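Local coordinates for protein phenylalanine ammonia-lyase (Rhodosporidium toruloides, PDB 1Y2M) that catalyses the non-oxidative deamination of L-phenylalanine and L-tyrosine to trans-cinnamic and p-coumaric acid, the entry step of phenylpropanoid metabolism, at residues 546-551 against 595-600; 562-565 against 569-572; 591-596 against 635-640; 599-604 against 627-632. All blocks are in the same frame, centred on the assembly; numbering follows the deposited sequence.

Contact 1. Residues 546-551 against 595-600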
# COMPACT_ATOMS: atom_id res chain seq x y z
N LYS B 546 12.89 49.98 -8.19
CA LYS B 546 13.96 50.99 -8.02
C LYS B 546 13.60 52.26 -8.73
O LYS B 546 13.90 53.36 -8.26
CB LYS B 546 15.28 50.53 -8.63
CG LYS B 546 16.08 49.55 -7.85
CD LYS B 546 17.32 49.19 -8.67
CE LYS B 546 18.27 48.28 -7.89
NZ LYS B 546 19.29 47.65 -8.80
N GLN B 547 13.04 52.10 -9.92
CA GLN B 547 12.71 53.26 -10.73
C GLN B 547 11.33 53.82 -10.45
O GLN B 547 11.10 55.01 -10.53
CB GLN B 547 12.77 52.89 -12.19
CG GLN B 547 14.19 52.85 -12.69
CD GLN B 547 14.22 53.00 -14.16
OE1 GLN B 547 13.97 54.11 -14.72
NE2 GLN B 547 14.49 51.91 -14.82
N PHE B 548 10.40 52.94 -10.10
CA PHE B 548 9.05 53.41 -9.94
C PHE B 548 8.76 54.13 -8.63
O PHE B 548 7.95 55.09 -8.62
CB PHE B 548 8.03 52.31 -10.18
CG PHE B 548 6.69 52.86 -10.57
CD1 PHE B 548 6.57 53.73 -11.67
CD2 PHE B 548 5.60 52.58 -9.84
CE1 PHE B 548 5.36 54.28 -12.01
CE2 PHE B 548 4.37 53.12 -10.16
CZ PHE B 548 4.24 53.97 -11.25
N GLY B 549 9.41 53.72 -7.54
CA GLY B 549 9.33 54.48 -6.28
C GLY B 549 9.51 55.98 -6.43
O GLY B 549 8.66 56.78 -6.01
N PRO B 550 10.64 56.42 -7.00
CA PRO B 550 10.86 57.81 -7.31
C PRO B 550 9.85 58.45 -8.27
O PRO B 550 9.49 59.63 -8.13
CB PRO B 550 12.26 57.81 -7.94
CG PRO B 550 12.92 56.66 -7.29
CD PRO B 550 11.87 55.62 -7.22
N ALA B 551 9.43 57.67 -9.27
CA ALA B 551 8.45 58.13 -10.27
C ALA B 551 7.11 58.51 -9.61
O ALA B 551 6.48 59.51 -9.98
CB ALA B 551 8.25 57.05 -11.35
N PRO B 595 -4.58 46.93 -18.25
CA PRO B 595 -5.62 47.07 -17.20
C PRO B 595 -5.10 46.95 -15.76
O PRO B 595 -5.72 47.54 -14.87
CB PRO B 595 -6.62 45.94 -17.52
CG PRO B 595 -5.82 44.92 -18.27
CD PRO B 595 -4.86 45.79 -19.13
N ARG B 596 -4.03 46.21 -15.53
CA ARG B 596 -3.44 46.10 -14.21
C ARG B 596 -3.10 47.46 -13.65
O ARG B 596 -3.39 47.77 -12.51
CB ARG B 596 -2.17 45.26 -14.26
CG ARG B 596 -1.71 44.91 -12.85
CD ARG B 596 -0.53 43.98 -12.84
NE ARG B 596 -0.25 43.49 -11.49
CZ ARG B 596 0.81 42.74 -11.22
NH1 ARG B 596 1.63 42.40 -12.20
NH2 ARG B 596 1.02 42.32 -10.00
N TRP B 597 -2.40 48.26 -14.45
CA TRP B 597 -1.93 49.56 -13.94
C TRP B 597 -3.06 50.58 -13.80
O TRP B 597 -3.04 51.39 -12.90
CB TRP B 597 -0.77 50.08 -14.79
CG TRP B 597 0.48 49.32 -14.36
CD1 TRP B 597 1.15 48.36 -15.05
CD2 TRP B 597 1.12 49.44 -13.10
NE1 TRP B 597 2.19 47.89 -14.31
CE2 TRP B 597 2.20 48.54 -13.10
CE3 TRP B 597 0.87 50.21 -11.95
CZ2 TRP B 597 3.05 48.40 -12.00
CZ3 TRP B 597 1.73 50.09 -10.86
CH2 TRP B 597 2.81 49.18 -10.90
N HIS B 598 -4.04 50.54 -14.69
CA HIS B 598 -5.20 51.39 -14.54
C HIS B 598 -6.00 50.99 -13.30
O HIS B 598 -6.48 51.86 -12.59
CB HIS B 598 -6.02 51.43 -15.82
CG HIS B 598 -5.37 52.25 -16.88
ND1 HIS B 598 -5.40 53.63 -16.88
CD2 HIS B 598 -4.62 51.89 -17.94
CE1 HIS B 598 -4.69 54.08 -17.89
NE2 HIS B 598 -4.22 53.05 -18.56
N ASP B 599 -6.11 49.70 -13.05
CA ASP B 599 -6.75 49.24 -11.82
C ASP B 599 -6.03 49.73 -10.53
O ASP B 599 -6.63 50.29 -9.60
CB ASP B 599 -6.85 47.70 -11.86
CG ASP B 599 -7.26 47.12 -10.52
OD1 ASP B 599 -8.49 46.87 -10.33
OD2 ASP B 599 -6.39 47.00 -9.64
N ALA B 600 -4.73 49.56 -10.52
CA ALA B 600 -3.94 49.96 -9.34
C ALA B 600 -4.07 51.44 -9.01
O ALA B 600 -4.29 51.85 -7.85
CB ALA B 600 -2.49 49.63 -9.54
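F548 and W597 meet as two large aromatic side chains reaching from helices 506-560 and 593-611, and between these two segments they carry the whole contact. The two side chains slide past each other in opposite directions, and the phenyl ring of F548 and the six-membered ring of the W597 indole meet obliquely, with their planes inclined at 63° and their centroids 5.5 Å apart. The closest atoms are F548 CE2 and W597 CZ3, 4.1 Å apart, so the indole offers a carbon of its benzo ring. Both CB atoms point toward the opposing helix, but the backbones stay well separated: even the nearest pair of CA atoms, those of F548 and W597, are 12.3 Å apart. The rings bridge that gap through different first torsions. In F548, CG lies anti to the backbone N (chi1 -157°), whereas in W597 it lies anti to the carbonyl carbon (chi1 -78°).

The pair belongs to a larger aromatic cluster. F544, one turn earlier on helix 506-560, meets both rings at shallower angles, and A633 of helix 619-646 touches both side chains, while L585 of helix 570-587 packs on W597. As a worked example of contact between distant helices, the pair illustrates how two buried rings can span a wide separation without a hydrogen bond between them. With a single close approach and little shared surface, the chemistry is dispersive and apolar, and the cohesion implied is that of the whole cluster more than of one strong pairwise interaction.

Contact 2. Residues 562-565 against 569-572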
# COMPACT_ATOMS: atom_id res chain seq x y z
N SER B 562 1.27 71.74 -5.65
CA SER B 562 0.80 73.10 -5.36
C SER B 562 -0.42 73.07 -4.46
O SER B 562 -0.55 73.86 -3.55
CB SER B 562 0.57 73.91 -6.63
OG SER B 562 -0.20 73.21 -7.57
N ALA B 563 -1.32 72.12 -4.68
CA ALA B 563 -2.48 71.97 -3.81
C ALA B 563 -2.09 71.56 -2.38
O ALA B 563 -2.88 71.77 -1.46
CB ALA B 563 -3.45 70.98 -4.42
N MSE B 564 -0.89 70.99 -2.17
CA MSE B 564 -0.47 70.58 -0.83
C MSE B 564 0.45 71.59 -0.16
O MSE B 564 0.92 71.39 0.95
CB MSE B 564 0.24 69.23 -0.87
CG MSE B 564 -0.58 68.16 -1.46
SE MSE B 564 0.33 66.39 -1.37
CE MSE B 564 1.92 66.79 -2.58
N THR B 565 0.74 72.68 -0.85
CA THR B 565 1.70 73.64 -0.29
C THR B 565 1.17 74.17 1.06
O THR B 565 -0.02 74.45 1.19
CB THR B 565 1.95 74.80 -1.28
OG1 THR B 565 2.87 75.73 -0.69
CG2 THR B 565 0.66 75.55 -1.62
N LEU B 569 0.46 67.27 4.33
CA LEU B 569 -0.19 66.15 3.61
C LEU B 569 0.71 65.28 2.74
O LEU B 569 0.34 64.16 2.38
CB LEU B 569 -1.31 66.67 2.70
CG LEU B 569 -2.42 67.43 3.40
CD1 LEU B 569 -3.30 68.10 2.37
CD2 LEU B 569 -3.17 66.47 4.26
N ARG B 570 1.91 65.77 2.41
CA ARG B 570 2.76 65.05 1.43
C ARG B 570 3.32 63.71 1.93
O ARG B 570 3.20 62.69 1.24
CB ARG B 570 3.88 65.95 0.94
CG ARG B 570 4.78 65.28 -0.08
CD ARG B 570 5.58 66.33 -0.82
NE ARG B 570 6.61 65.79 -1.73
CZ ARG B 570 7.82 65.37 -1.35
NH1 ARG B 570 8.17 65.30 -0.07
NH2 ARG B 570 8.67 64.95 -2.27
N ASP B 571 3.95 63.71 3.10
CA ASP B 571 4.41 62.45 3.73
C ASP B 571 3.29 61.45 3.79
O ASP B 571 3.44 60.31 3.38
CB ASP B 571 4.86 62.69 5.17
CG ASP B 571 6.33 62.90 5.29
OD1 ASP B 571 6.94 63.31 4.27
OD2 ASP B 571 6.84 62.68 6.43
N GLU B 572 2.16 61.87 4.34
CA GLU B 572 1.03 60.97 4.49
C GLU B 572 0.60 60.40 3.13
O GLU B 572 0.31 59.20 3.00
CB GLU B 572 -0.16 61.70 5.13
CG GLU B 572 -1.30 60.78 5.49
CD GLU B 572 -2.57 61.48 5.96
OE1 GLU B 572 -2.60 62.74 6.11
OE2 GLU B 572 -3.55 60.75 6.18
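M564, present as selenomethionine, lays its SE atom against the backbone where L569 leads into R570. The nearest approach is from SE to R570 CA, 3.9 Å, and SE also lies 4.3 Å from L569 C and 4.4 Å from L569 CB. The terminal methyl takes a different partner: CE of M564 is 4.1 Å from CG of R570, and it is similarly close to CB and CD, so it lies against the aliphatic part of the arginine. The two side chains cross at about a right angle, one short and bent, the other extended from CG to NE. The bend in M564 comes at its last torsion (chi3 -64°), which turns CE aside from the line of the chain and lets selenium and methyl touch separate parts of the neighbouring segment.

In the next shell, S562 to T565 form a type I beta turn with M564 at its third position, and CB of M564 points toward the segment 569-572. S567, in the short connection between the segments, ties both sides together: its OG is hydrogen-bonded to O of M564 and to N of L569. The charged end of R570 leads away from selenium and is engaged in a salt bridge from NE to OD1 of D557, on helix 506-560, which ties the start of the next helix back to that one. Contact across the segments is thus apolar, while polar bonds hold its surroundings.

These residues lie in the connection that reverses the chain between helices 506-560 and 570-587. I556 of the former helix packs on M564, V553 touches R570, and L612, just beyond helix 593-611, covers both M564 and L569.

Contact 3. Residues 591-596 against 635-640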
# COMPACT_ATOMS: atom_id res chain seq x y z
N TYR B 591 -3.67 39.92 -14.15
CA TYR B 591 -4.15 40.92 -15.08
C TYR B 591 -3.11 41.21 -16.12
O TYR B 591 -1.90 41.23 -15.82
CB TYR B 591 -4.42 42.26 -14.38
CG TYR B 591 -5.67 42.40 -13.53
CD1 TYR B 591 -6.38 43.59 -13.57
CD2 TYR B 591 -6.10 41.41 -12.67
CE1 TYR B 591 -7.50 43.78 -12.82
CE2 TYR B 591 -7.25 41.62 -11.88
CZ TYR B 591 -7.93 42.81 -11.98
OH TYR B 591 -9.06 43.09 -11.27
N ASP B 592 -3.58 41.50 -17.33
CA ASP B 592 -2.74 42.01 -18.37
C ASP B 592 -2.22 43.41 -17.96
O ASP B 592 -2.79 44.10 -17.09
CB ASP B 592 -3.50 42.04 -19.66
CG ASP B 592 -3.57 40.67 -20.36
OD1 ASP B 592 -3.08 39.65 -19.82
OD2 ASP B 592 -4.15 40.61 -21.46
N LEU B 593 -1.10 43.81 -18.57
CA LEU B 593 -0.33 44.94 -18.09
C LEU B 593 -1.12 46.24 -18.06
O LEU B 593 -1.16 46.93 -17.04
CB LEU B 593 0.93 45.09 -18.93
CG LEU B 593 1.83 46.26 -18.56
CD1 LEU B 593 2.44 46.02 -17.22
CD2 LEU B 593 2.93 46.49 -19.61
N VAL B 594 -1.78 46.55 -19.15
CA VAL B 594 -2.49 47.82 -19.24
C VAL B 594 -3.64 47.90 -18.22
O VAL B 594 -3.68 48.83 -17.41
CB VAL B 594 -2.96 48.08 -20.66
CG1 VAL B 594 -3.89 49.33 -20.73
CG2 VAL B 594 -1.72 48.29 -21.55
N PRO B 595 -4.58 46.93 -18.25
CA PRO B 595 -5.62 47.07 -17.20
C PRO B 595 -5.10 46.95 -15.76
O PRO B 595 -5.72 47.54 -14.87
CB PRO B 595 -6.62 45.94 -17.52
CG PRO B 595 -5.82 44.92 -18.27
CD PRO B 595 -4.86 45.79 -19.13
N ARG B 596 -4.03 46.21 -15.53
CA ARG B 596 -3.44 46.10 -14.21
C ARG B 596 -3.10 47.46 -13.65
O ARG B 596 -3.39 47.77 -12.51
CB ARG B 596 -2.17 45.26 -14.26
CG ARG B 596 -1.71 44.91 -12.85
CD ARG B 596 -0.53 43.98 -12.84
NE ARG B 596 -0.25 43.49 -11.49
CZ ARG B 596 0.81 42.74 -11.22
NH1 ARG B 596 1.63 42.40 -12.20
NH2 ARG B 596 1.02 42.32 -10.00
N SER B 635 4.82 52.01 -19.33
CA SER B 635 6.08 52.24 -20.06
C SER B 635 7.26 51.75 -19.32
O SER B 635 8.14 51.14 -19.91
CB SER B 635 6.30 53.73 -20.36
OG SER B 635 5.14 54.23 -20.98
N LEU B 636 7.35 52.05 -18.03
CA LEU B 636 8.51 51.60 -17.28
C LEU B 636 8.63 50.06 -17.26
O LEU B 636 9.71 49.49 -17.39
CB LEU B 636 8.45 52.15 -15.87
CG LEU B 636 9.59 51.83 -14.89
CD1 LEU B 636 10.96 52.20 -15.48
CD2 LEU B 636 9.38 52.59 -13.60
N THR B 637 7.50 49.37 -17.08
CA THR B 637 7.49 47.92 -17.10
C THR B 637 8.06 47.41 -18.43
O THR B 637 8.91 46.53 -18.44
CB THR B 637 6.06 47.38 -16.91
OG1 THR B 637 5.58 47.77 -15.63
CG2 THR B 637 6.04 45.88 -17.00
N ARG B 638 7.60 47.99 -19.53
CA ARG B 638 8.05 47.52 -20.83
C ARG B 638 9.56 47.74 -20.96
O ARG B 638 10.29 46.87 -21.48
CB ARG B 638 7.27 48.22 -21.94
CG ARG B 638 5.83 47.79 -21.99
CD ARG B 638 5.13 48.23 -23.26
NE ARG B 638 3.71 47.84 -23.30
CZ ARG B 638 2.70 48.69 -23.47
NH1 ARG B 638 2.92 49.99 -23.66
NH2 ARG B 638 1.47 48.21 -23.50
N GLN B 639 10.05 48.87 -20.45
CA GLN B 639 11.48 49.19 -20.59
C GLN B 639 12.36 48.29 -19.74
O GLN B 639 13.38 47.77 -20.21
CB GLN B 639 11.80 50.68 -20.44
CG GLN B 639 11.76 51.33 -19.11
CD GLN B 639 12.04 52.89 -19.22
OE1 GLN B 639 11.55 53.57 -20.14
NE2 GLN B 639 12.82 53.43 -18.29
N VAL B 640 11.90 47.99 -18.54
CA VAL B 640 12.64 47.09 -17.65
C VAL B 640 12.67 45.66 -18.22
O VAL B 640 13.71 44.98 -18.20
CB VAL B 640 12.05 47.09 -16.24
CG1 VAL B 640 12.69 46.06 -15.37
CG2 VAL B 640 12.21 48.50 -15.63
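Helix-to-helix packing in the bundle built with helices 506-560, 593-611 and 619-646 brings the first turn of helix 593-611 against helix 619-646. L593 opens that turn and carries most of the contact, splitting its two methyl groups between neighbouring residues. CD1 meets T637 tip to tip, 3.6 Å from CG2, while CD2 rests 4.0 Å from both CG and NE of R638. The side chain reaches across with CG anti to the backbone N (chi1 179°). T637 presents its methyl, while OG1 is bonded within its own helix to O of A633.

R638 approaches from the flank. Its chain, extended from CG to NE, carries the guanidinium over to V594, where NH2 comes within 3.7 Å of CG2; the flat group stands oblique to both aliphatic partners. Burial is accordingly graded, from the enclosed L593 to the exposed V594 and R638.

Outside the pair, D460 OD1 accepts a bond from N of L593. D592, at the N-cap position, makes no capping bond with its side chain; its OD2 is hydrogen-bonded to S462 OG. This is side-chain packing between neighbouring helices of an alpha-helical bundle, here with leucine on the buried side and an arginine chain along the exposed margin.

Contact 4. Residues 599-604 against 627-632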
# COMPACT_ATOMS: atom_id res chain seq x y z
N ASP B 599 -6.11 49.70 -13.05
CA ASP B 599 -6.75 49.24 -11.82
C ASP B 599 -6.03 49.73 -10.53
O ASP B 599 -6.63 50.29 -9.60
CB ASP B 599 -6.85 47.70 -11.86
CG ASP B 599 -7.26 47.12 -10.52
OD1 ASP B 599 -8.49 46.87 -10.33
OD2 ASP B 599 -6.39 47.00 -9.64
N ALA B 600 -4.73 49.56 -10.52
CA ALA B 600 -3.94 49.96 -9.34
C ALA B 600 -4.07 51.44 -9.01
O ALA B 600 -4.29 51.85 -7.85
CB ALA B 600 -2.49 49.63 -9.54
N PHE B 601 -3.91 52.28 -10.01
CA PHE B 601 -4.05 53.71 -9.81
C PHE B 601 -5.47 54.19 -9.60
O PHE B 601 -5.66 55.26 -9.00
CB PHE B 601 -3.27 54.52 -10.86
CG PHE B 601 -1.80 54.54 -10.57
CD1 PHE B 601 -1.34 55.42 -9.60
CD2 PHE B 601 -0.90 53.66 -11.17
CE1 PHE B 601 -0.02 55.46 -9.24
CE2 PHE B 601 0.43 53.70 -10.83
CZ PHE B 601 0.88 54.62 -9.84
N SER B 602 -6.45 53.43 -10.06
CA SER B 602 -7.84 53.72 -9.74
C SER B 602 -8.04 53.59 -8.23
O SER B 602 -8.57 54.48 -7.59
CB SER B 602 -8.80 52.80 -10.47
OG SER B 602 -10.13 53.13 -10.12
N PHE B 603 -7.54 52.48 -7.70
CA PHE B 603 -7.58 52.26 -6.26
C PHE B 603 -6.81 53.38 -5.56
O PHE B 603 -7.32 54.02 -4.62
CB PHE B 603 -7.01 50.89 -5.93
CG PHE B 603 -7.51 50.29 -4.64
CD1 PHE B 603 -8.12 51.03 -3.65
CD2 PHE B 603 -7.34 48.95 -4.42
CE1 PHE B 603 -8.57 50.41 -2.44
CE2 PHE B 603 -7.76 48.36 -3.24
CZ PHE B 603 -8.36 49.09 -2.26
N ALA B 604 -5.60 53.70 -6.05
CA ALA B 604 -4.82 54.79 -5.44
C ALA B 604 -5.55 56.16 -5.44
O ALA B 604 -5.43 57.00 -4.51
CB ALA B 604 -3.43 54.93 -6.05
N VAL B 627 -4.18 58.64 -14.68
CA VAL B 627 -3.89 58.19 -16.03
C VAL B 627 -2.38 58.32 -16.31
O VAL B 627 -1.74 57.38 -16.84
CB VAL B 627 -4.75 58.94 -17.06
CG1 VAL B 627 -4.28 58.63 -18.46
CG2 VAL B 627 -6.23 58.53 -16.91
N ALA B 628 -1.80 59.46 -15.96
CA ALA B 628 -0.36 59.65 -16.21
C ALA B 628 0.44 58.63 -15.42
O ALA B 628 1.42 58.08 -15.91
CB ALA B 628 0.07 61.04 -15.84
N ALA B 629 0.04 58.34 -14.19
CA ALA B 629 0.79 57.41 -13.40
C ALA B 629 0.71 56.01 -13.98
O ALA B 629 1.72 55.29 -14.01
CB ALA B 629 0.33 57.44 -11.99
N ALA B 630 -0.49 55.59 -14.38
CA ALA B 630 -0.64 54.28 -15.00
C ALA B 630 0.22 54.17 -16.28
O ALA B 630 0.90 53.15 -16.51
CB ALA B 630 -2.07 53.99 -15.30
N GLU B 631 0.16 55.20 -17.13
CA GLU B 631 0.94 55.20 -18.40
C GLU B 631 2.41 55.09 -18.11
O GLU B 631 3.16 54.35 -18.78
CB GLU B 631 0.62 56.44 -19.24
CG GLU B 631 -0.73 56.35 -19.89
CD GLU B 631 -1.13 57.65 -20.55
OE1 GLU B 631 -0.40 58.67 -20.35
OE2 GLU B 631 -2.18 57.67 -21.24
N SER B 632 2.84 55.80 -17.08
CA SER B 632 4.22 55.78 -16.65
C SER B 632 4.63 54.37 -16.21
O SER B 632 5.70 53.86 -16.57
CB SER B 632 4.45 56.81 -15.54
OG SER B 632 5.75 56.70 -14.98
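F601 and A629 form the tight part of this contact, a CH-pi interaction in which the alanine methyl sits squarely over one face of the ring. CB of A629 lies 3.5 Å from the F601 ring centroid and only 14° from the ring normal, with F601 CE1 its nearest ring atom at 3.4 Å. The ring is laid broadside to the opposing helix by a chi1 of -78°, which places CG anti to the carbonyl carbon, together with a chi2 of -79°.

The looser part lies along the CD2 side. There A630 meets the ring obliquely, its backbone N 3.8 Å from F601 CD2 and its CB farther off at 4.3 Å. Small residues on 627-632 permit a close backbone approach: the CA atoms of F601 and A630 are 6.2 Å apart. All three touching residues are buried, and solvent is met on the far side of helix 619-646, where E631 is exposed.

Around this pair, W625 meets the F601 ring edge-to-face, F548 of helix 506-560 and L581 of helix 570-587 also pack on it, and L555 touches A629. F601 therefore lies where four helices converge, 506-560, 570-587, 593-611 and 619-646, while F603, two residues on, stacks on F603 of the second subunit.

How the contacts relate
Contacts 1, 3 and 4 belong to one helical bundle, all using helix 593-611; contacts 3 and 4 also share helix 619-646. Contacts 1 and 4 are buried and join directly, F548 CZ lying 3.7 Å from F601 CZ, but one spans a wide gap with two rings whereas the other draws backbones together over alanines. Contact 3, adjoining contact 1 through F548 and L636, is partly exposed and mixes aliphatic groups with an arginine. Contact 2 stands apart at the bundle's end, its centre about 20 Å from that of contact 1, and serves a local reversal instead of helix-to-helix packing. No hydrogen bond crosses any of the four.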